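Local structure of adenylosuccinate lyase (Francisella tularensis subsp. tularensis SCHU S4, 4EEI) at residues I13-E27 with D96-S109. The protein probably catalyses the cleavage of adenylosuccinate to AMP and fumarate, and the analogous fumarate-releasing step of IMP synthesis, in de novo purine biosynthesis. Numbering follows the deposited sequence.
With EDO (1,2-ethanediol), chain P.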
loop_
_atom_site.group_PDB
_atom_site.type_symbol
_atom_site.label_atom_id
_atom_site.label_comp_id
_atom_site.label_asym_id
_atom_site.label_seq_id
_atom_site.Cartn_x
_atom_site.Cartn_y
_atom_site.Cartn_z
ATOM N N ILE B 13 -18.726 18.503 -9.889
ATOM C CA ILE B 13 -18.687 18.789 -8.461
ATOM C C ILE B 13 -17.292 19.245 -8.048
ATOM O O ILE B 13 -17.140 20.149 -7.228
ATOM C CB ILE B 13 -19.083 17.556 -7.629
ATOM C CG1 ILE B 13 -20.580 17.271 -7.774
ATOM C CG2 ILE B 13 -18.715 17.756 -6.167
ATOM C CD1 ILE B 13 -20.976 15.867 -7.374
ATOM N N TRP B 14 -16.275 18.604 -8.615
ATOM C CA TRP B 14 -14.893 18.906 -8.285
ATOM C C TRP B 14 -14.250 19.945 -9.168
ATOM O O TRP B 14 -13.072 20.310 -8.963
ATOM C CB TRP B 14 -14.071 17.623 -8.249
ATOM C CG TRP B 14 -14.601 16.647 -7.229
ATOM C CD1 TRP B 14 -15.500 15.605 -7.435
ATOM C CD2 TRP B 14 -14.302 16.610 -5.790
ATOM N NE1 TRP B 14 -15.759 14.942 -6.263
ATOM C CE2 TRP B 14 -15.073 15.493 -5.239
ATOM C CE3 TRP B 14 -13.500 17.357 -4.942
ATOM C CZ2 TRP B 14 -15.024 15.161 -3.898
ATOM C CZ3 TRP B 14 -13.460 17.010 -3.590
ATOM C CH2 TRP B 14 -14.205 15.939 -3.083
ATOM N N ALA B 15 -14.994 20.437 -10.153
ATOM C CA ALA B 15 -14.504 21.483 -11.048
ATOM C C ALA B 15 -14.349 22.806 -10.300
ATOM O O ALA B 15 -15.058 23.055 -9.326
ATOM C CB ALA B 15 -15.438 21.649 -12.236
ATOM N N ASP B 16 -13.415 23.647 -10.740
ATOM C CA ASP B 16 -13.152 24.899 -10.031
ATOM C C ASP B 16 -14.425 25.693 -9.739
ATOM O O ASP B 16 -14.551 26.300 -8.678
ATOM C CB ASP B 16 -12.168 25.783 -10.811
ATOM C CG ASP B 16 -10.721 25.344 -10.653
ATOM O OD1 ASP B 16 -10.431 24.452 -9.827
ATOM O OD2 ASP B 16 -9.865 25.920 -11.355
ATOM N N GLU B 17 -15.371 25.698 -10.673
ATOM C CA GLU B 17 -16.573 26.515 -10.467
ATOM C C GLU B 17 -17.382 26.094 -9.234
ATOM O O GLU B 17 -17.823 26.940 -8.451
ATOM C CB GLU B 17 -17.483 26.523 -11.694
ATOM C CG GLU B 17 -18.736 27.368 -11.464
ATOM C CD GLU B 17 -19.705 27.340 -12.627
ATOM O OE1 GLU B 17 -19.763 28.345 -13.371
ATOM O OE2 GLU B 17 -20.420 26.325 -12.787
ATOM N N ASN B 18 -17.591 24.794 -9.064
ATOM C CA ASN B 18 -18.327 24.325 -7.898
ATOM C C ASN B 18 -17.489 24.395 -6.629
ATOM O O ASN B 18 -18.025 24.613 -5.532
ATOM C CB ASN B 18 -18.874 22.910 -8.094
ATOM C CG ASN B 18 -19.778 22.488 -6.956
ATOM O OD1 ASN B 18 -20.831 23.094 -6.738
ATOM N ND2 ASN B 18 -19.368 21.463 -6.210
ATOM N N LYS B 19 -16.178 24.209 -6.768
ATOM C CA LYS B 19 -15.289 24.350 -5.611
ATOM C C LYS B 19 -15.466 25.735 -4.990
ATOM O O LYS B 19 -15.630 25.860 -3.775
ATOM C CB LYS B 19 -13.818 24.129 -5.996
ATOM C CG LYS B 19 -12.860 24.250 -4.811
ATOM C CD LYS B 19 -11.640 25.117 -5.118
ATOM C CE LYS B 19 -10.629 24.392 -5.982
ATOM N NZ LYS B 19 -10.269 23.054 -5.419
ATOM N N TYR B 20 -15.451 26.770 -5.825
ATOM C CA TYR B 20 -15.627 28.138 -5.331
ATOM C C TYR B 20 -17.067 28.429 -4.919
ATOM O O TYR B 20 -17.301 29.198 -3.992
ATOM C CB TYR B 20 -15.168 29.159 -6.382
ATOM C CG TYR B 20 -13.704 29.035 -6.741
ATOM C CD1 TYR B 20 -12.733 28.883 -5.757
ATOM C CD2 TYR B 20 -13.297 29.056 -8.065
ATOM C CE1 TYR B 20 -11.392 28.758 -6.091
ATOM C CE2 TYR B 20 -11.971 28.933 -8.405
ATOM C CZ TYR B 20 -11.023 28.783 -7.423
ATOM O OH TYR B 20 -9.699 28.663 -7.785
ATOM N N ALA B 21 -18.036 27.828 -5.606
ATOM C CA ALA B 21 -19.436 28.036 -5.223
ATOM C C ALA B 21 -19.691 27.490 -3.810
ATOM O O ALA B 21 -20.435 28.083 -3.022
ATOM C CB ALA B 21 -20.381 27.415 -6.233
ATOM N N LYS B 22 -19.070 26.363 -3.482
ATOM C CA LYS B 22 -19.226 25.811 -2.137
ATOM C C LYS B 22 -18.483 26.654 -1.110
ATOM O O LYS B 22 -18.979 26.858 0.004
ATOM C CB LYS B 22 -18.789 24.339 -2.100
ATOM C CG LYS B 22 -19.697 23.406 -2.932
ATOM C CD LYS B 22 -21.114 23.342 -2.364
ATOM C CE LYS B 22 -22.122 24.124 -3.196
ATOM N NZ LYS B 22 -22.497 23.454 -4.479
ATOM N N MET B 23 -17.310 27.165 -1.481
ATOM C CA MET B 23 -16.590 28.088 -0.602
ATOM C C MET B 23 -17.437 29.322 -0.302
ATOM O O MET B 23 -17.480 29.807 0.837
ATOM C CB MET B 23 -15.255 28.498 -1.224
ATOM C CG MET B 23 -14.178 27.418 -1.127
ATOM S SD MET B 23 -12.638 27.962 -1.899
ATOM C CE MET B 23 -11.631 26.476 -1.713
ATOM N N LEU B 24 -18.128 29.811 -1.319
ATOM C CA LEU B 24 -18.990 30.976 -1.149
ATOM C C LEU B 24 -20.143 30.676 -0.196
ATOM O O LEU B 24 -20.480 31.501 0.657
ATOM C CB LEU B 24 -19.523 31.457 -2.500
ATOM C CG LEU B 24 -20.451 32.675 -2.394
ATOM C CD1 LEU B 24 -19.714 33.879 -1.804
ATOM C CD2 LEU B 24 -21.043 33.028 -3.754
ATOM N N GLU B 25 -20.748 29.500 -0.338
ATOM C CA GLU B 25 -21.856 29.107 0.529
ATOM C C GLU B 25 -21.404 29.041 1.990
ATOM O O GLU B 25 -22.117 29.481 2.897
ATOM C CB GLU B 25 -22.436 27.755 0.091
ATOM C CG GLU B 25 -23.620 27.307 0.948
ATOM C CD GLU B 25 -24.159 25.927 0.573
ATOM O OE1 GLU B 25 -23.781 25.394 -0.493
ATOM O OE2 GLU B 25 -24.964 25.377 1.359
ATOM N N VAL B 26 -20.213 28.492 2.212
ATOM C CA VAL B 26 -19.627 28.431 3.551
ATOM C C VAL B 26 -19.301 29.815 4.119
ATOM O O VAL B 26 -19.591 30.094 5.293
ATOM C CB VAL B 26 -18.385 27.520 3.549
ATOM C CG1 VAL B 26 -17.730 27.502 4.911
ATOM C CG2 VAL B 26 -18.790 26.118 3.136
ATOM N N GLU B 27 -18.703 30.682 3.302
ATOM C CA GLU B 27 -18.422 32.056 3.730
ATOM C C GLU B 27 -19.707 32.777 4.138
ATOM O O GLU B 27 -19.722 33.555 5.094
ATOM C CB GLU B 27 -17.755 32.863 2.605
ATOM C CG GLU B 27 -16.325 32.455 2.246
ATOM C CD GLU B 27 -15.268 33.075 3.160
ATOM O OE1 GLU B 27 -15.623 33.621 4.233
ATOM O OE2 GLU B 27 -14.068 33.016 2.799
ATOM N N ASP B 96 -11.052 26.965 7.591
ATOM C CA ASP B 96 -12.434 26.859 8.055
ATOM C C ASP B 96 -13.314 26.832 6.816
ATOM O O ASP B 96 -14.299 26.100 6.742
ATOM C CB ASP B 96 -12.839 28.076 8.900
ATOM C CG ASP B 96 -12.264 28.054 10.311
ATOM O OD1 ASP B 96 -12.034 26.961 10.866
ATOM O OD2 ASP B 96 -12.064 29.156 10.872
ATOM N N ILE B 97 -12.947 27.642 5.829
ATOM C CA ILE B 97 -13.732 27.723 4.603
ATOM C C ILE B 97 -13.454 26.528 3.694
ATOM O O ILE B 97 -14.381 25.872 3.210
ATOM C CB ILE B 97 -13.453 29.031 3.838
ATOM C CG1 ILE B 97 -13.658 30.250 4.742
ATOM C CG2 ILE B 97 -14.329 29.119 2.588
ATOM C CD1 ILE B 97 -15.052 30.348 5.374
ATOM N N ILE B 98 -12.178 26.242 3.461
ATOM C CA ILE B 98 -11.798 25.165 2.539
ATOM C C ILE B 98 -12.352 23.819 2.979
ATOM O O ILE B 98 -12.953 23.098 2.184
ATOM C CB ILE B 98 -10.270 25.019 2.437
ATOM C CG1 ILE B 98 -9.641 26.286 1.874
ATOM C CG2 ILE B 98 -9.900 23.816 1.576
ATOM C CD1 ILE B 98 -8.125 26.340 2.042
ATOM N N ASP B 99 -12.131 23.473 4.243
ATOM C CA ASP B 99 -12.499 22.152 4.730
ATOM C C ASP B 99 -14.006 21.994 4.866
ATOM O O ASP B 99 -14.539 20.919 4.616
ATOM C CB ASP B 99 -11.789 21.839 6.058
ATOM C CG ASP B 99 -10.306 21.518 5.879
ATOM O OD1 ASP B 99 -9.821 21.457 4.721
ATOM O OD2 ASP B 99 -9.625 21.310 6.908
ATOM N N SER B 100 -14.695 23.057 5.264
ATOM C CA SER B 100 -16.145 22.993 5.358
ATOM C C SER B 100 -16.763 22.866 3.968
ATOM O O SER B 100 -17.718 22.115 3.763
ATOM C CB SER B 100 -16.693 24.207 6.111
ATOM O OG SER B 100 -16.264 24.183 7.465
ATOM N N ALA B 101 -16.200 23.574 2.995
ATOM C CA ALA B 101 -16.710 23.485 1.636
ATOM C C ALA B 101 -16.372 22.120 1.049
ATOM O O ALA B 101 -17.146 21.563 0.272
ATOM C CB ALA B 101 -16.156 24.613 0.772
ATOM N N LEU B 102 -15.218 21.578 1.421
ATOM C CA LEU B 102 -14.822 20.253 0.937
ATOM C C LEU B 102 -15.816 19.205 1.422
ATOM O O LEU B 102 -16.139 18.271 0.698
ATOM C CB LEU B 102 -13.414 19.913 1.429
ATOM C CG LEU B 102 -12.863 18.535 1.093
ATOM C CD1 LEU B 102 -12.853 18.332 -0.412
ATOM C CD2 LEU B 102 -11.453 18.407 1.644
ATOM N N SER B 103 -16.314 19.370 2.646
ATOM C CA SER B 103 -17.323 18.446 3.164
ATOM C C SER B 103 -18.579 18.476 2.323
ATOM O O SER B 103 -19.236 17.449 2.155
ATOM C CB SER B 103 -17.676 18.761 4.614
ATOM O OG SER B 103 -16.583 18.464 5.458
ATOM N N LEU B 104 -18.929 19.657 1.815
ATOM C CA LEU B 104 -20.111 19.783 0.968
ATOM C C LEU B 104 -19.901 19.061 -0.369
ATOM O O LEU B 104 -20.815 18.406 -0.877
ATOM C CB LEU B 104 -20.476 21.253 0.739
ATOM C CG LEU B 104 -20.666 22.164 1.957
ATOM C CD1 LEU B 104 -21.118 23.547 1.529
ATOM C CD2 LEU B 104 -21.661 21.569 2.942
ATOM N N GLN B 105 -18.703 19.174 -0.937
ATOM C CA GLN B 105 -18.385 18.437 -2.162
ATOM C C GLN B 105 -18.410 16.932 -1.926
ATOM O O GLN B 105 -18.931 16.179 -2.750
ATOM C CB GLN B 105 -17.010 18.844 -2.700
ATOM C CG GLN B 105 -16.962 20.240 -3.291
ATOM C CD GLN B 105 -15.554 20.651 -3.641
ATOM O OE1 GLN B 105 -14.725 20.871 -2.754
ATOM N NE2 GLN B 105 -15.259 20.720 -4.938
ATOM N N ILE B 106 -17.840 16.491 -0.810
ATOM C CA ILE B 106 -17.833 15.064 -0.497
ATOM C C ILE B 106 -19.268 14.560 -0.282
ATOM O O ILE B 106 -19.639 13.480 -0.731
ATOM C CB ILE B 106 -16.959 14.755 0.735
ATOM C CG1 ILE B 106 -15.484 15.050 0.432
ATOM C CG2 ILE B 106 -17.116 13.302 1.140
ATOM C CD1 ILE B 106 -14.561 14.963 1.678
ATOM N N ARG B 107 -20.078 15.360 0.399
ATOM C CA ARG B 107 -21.469 15.001 0.644
ATOM C C ARG B 107 -22.233 14.789 -0.655
ATOM O O ARG B 107 -22.968 13.801 -0.822
ATOM C CB ARG B 107 -22.124 16.107 1.484
ATOM C CG ARG B 107 -23.614 15.997 1.660
ATOM C CD ARG B 107 -24.265 17.167 0.958
ATOM N NE ARG B 107 -24.544 18.288 1.836
ATOM C CZ ARG B 107 -24.598 19.558 1.440
ATOM N NH1 ARG B 107 -24.357 19.890 0.179
ATOM N NH2 ARG B 107 -24.868 20.504 2.319
ATOM N N ASP B 108 -22.058 15.705 -1.595
ATOM C CA ASP B 108 -22.796 15.596 -2.840
ATOM C C ASP B 108 -22.278 14.448 -3.701
ATOM O O ASP B 108 -23.035 13.828 -4.453
ATOM C CB ASP B 108 -22.780 16.934 -3.579
ATOM C CG ASP B 108 -23.534 18.018 -2.818
ATOM O OD1 ASP B 108 -24.439 17.663 -2.027
ATOM O OD2 ASP B 108 -23.218 19.214 -3.007
ATOM N N SER B 109 -20.992 14.160 -3.569
ATOM C CA SER B 109 -20.391 13.039 -4.276
ATOM C C SER B 109 -20.903 11.721 -3.695
ATOM O O SER B 109 -21.220 10.788 -4.430
ATOM C CB SER B 109 -18.866 13.120 -4.146
ATOM O OG SER B 109 -18.368 14.246 -4.839
HETATM C C1 EDO P . -14.009 16.270 5.104
HETATM O O1 EDO P . -13.499 15.657 6.304
HETATM C C2 EDO P . -13.462 17.690 4.956
HETATM O O2 EDO P . -13.861 18.465 6.091
HETATM O O HOH W 1 -12.481 20.843 -6.067
HETATM O O HOH W 2 -21.305 20.082 -4.603
HETATM O O HOH W 3 -14.932 23.757 -1.987
HETATM O O HOH W 4 -24.221 21.487 -3.313
HETATM O O HOH W 5 -25.433 22.910 2.409
HETATM O O HOH W 6 -24.873 22.961 -0.784
#
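With CG anti to its backbone carbonyl carbon (chi1 -71°) and the chain extended beyond, Gln-105 carries its amide between Trp-14 and Lys-19, as a knob in a hole completed by Asn-18 and Lys-22. In this helix-helix crossing of the fumarase/aspartase-type lyase fold, helix 16-27 crosses segment 96-109 of the long helix 94-131 with 117° between their N-to-C directions. Gln-105 NE2 gives a nearly straight bond of 3.0 Å to Ile-13 O, in the last turn of helix 8-14, shortly before the break at Ala-15. Asn-18 ND2 reaches the same Ile-13 O in the carbonyl plane at 2.8 Å, so two amides hold this turn. Water 1 joins the second N-H of Gln-105 NE2 to Trp-14 O, while water 3 links Gln-105 OE1 to Lys-19 O. Gln-105 CB lies over one face of the six-membered ring of Trp-14, a CH-pi contact 4.2 Å from the centroid; Leu-102 CD1 and Ile-106 CG1 meet the ring edge. Where the helices come closest, Ala-101 CB abuts the backbone of Lys-22 and Met-23. Val-26 plugs the hole formed by Ile-97, Ser-100, Ala-101 and Leu-104. Met-23 CE touches Ile-98, which lines the AMP pocket, and Ile-97 packs on the carboxylate of Glu-27, whose OE2 is hydrogen-bonded to His-89. Back at the Ile-13 end, Trp-14 NE1 makes a weak, bent bond of 3.1 Å to Ser-109 OG, which in turn donates to Gln-105 O at 2.9 Å.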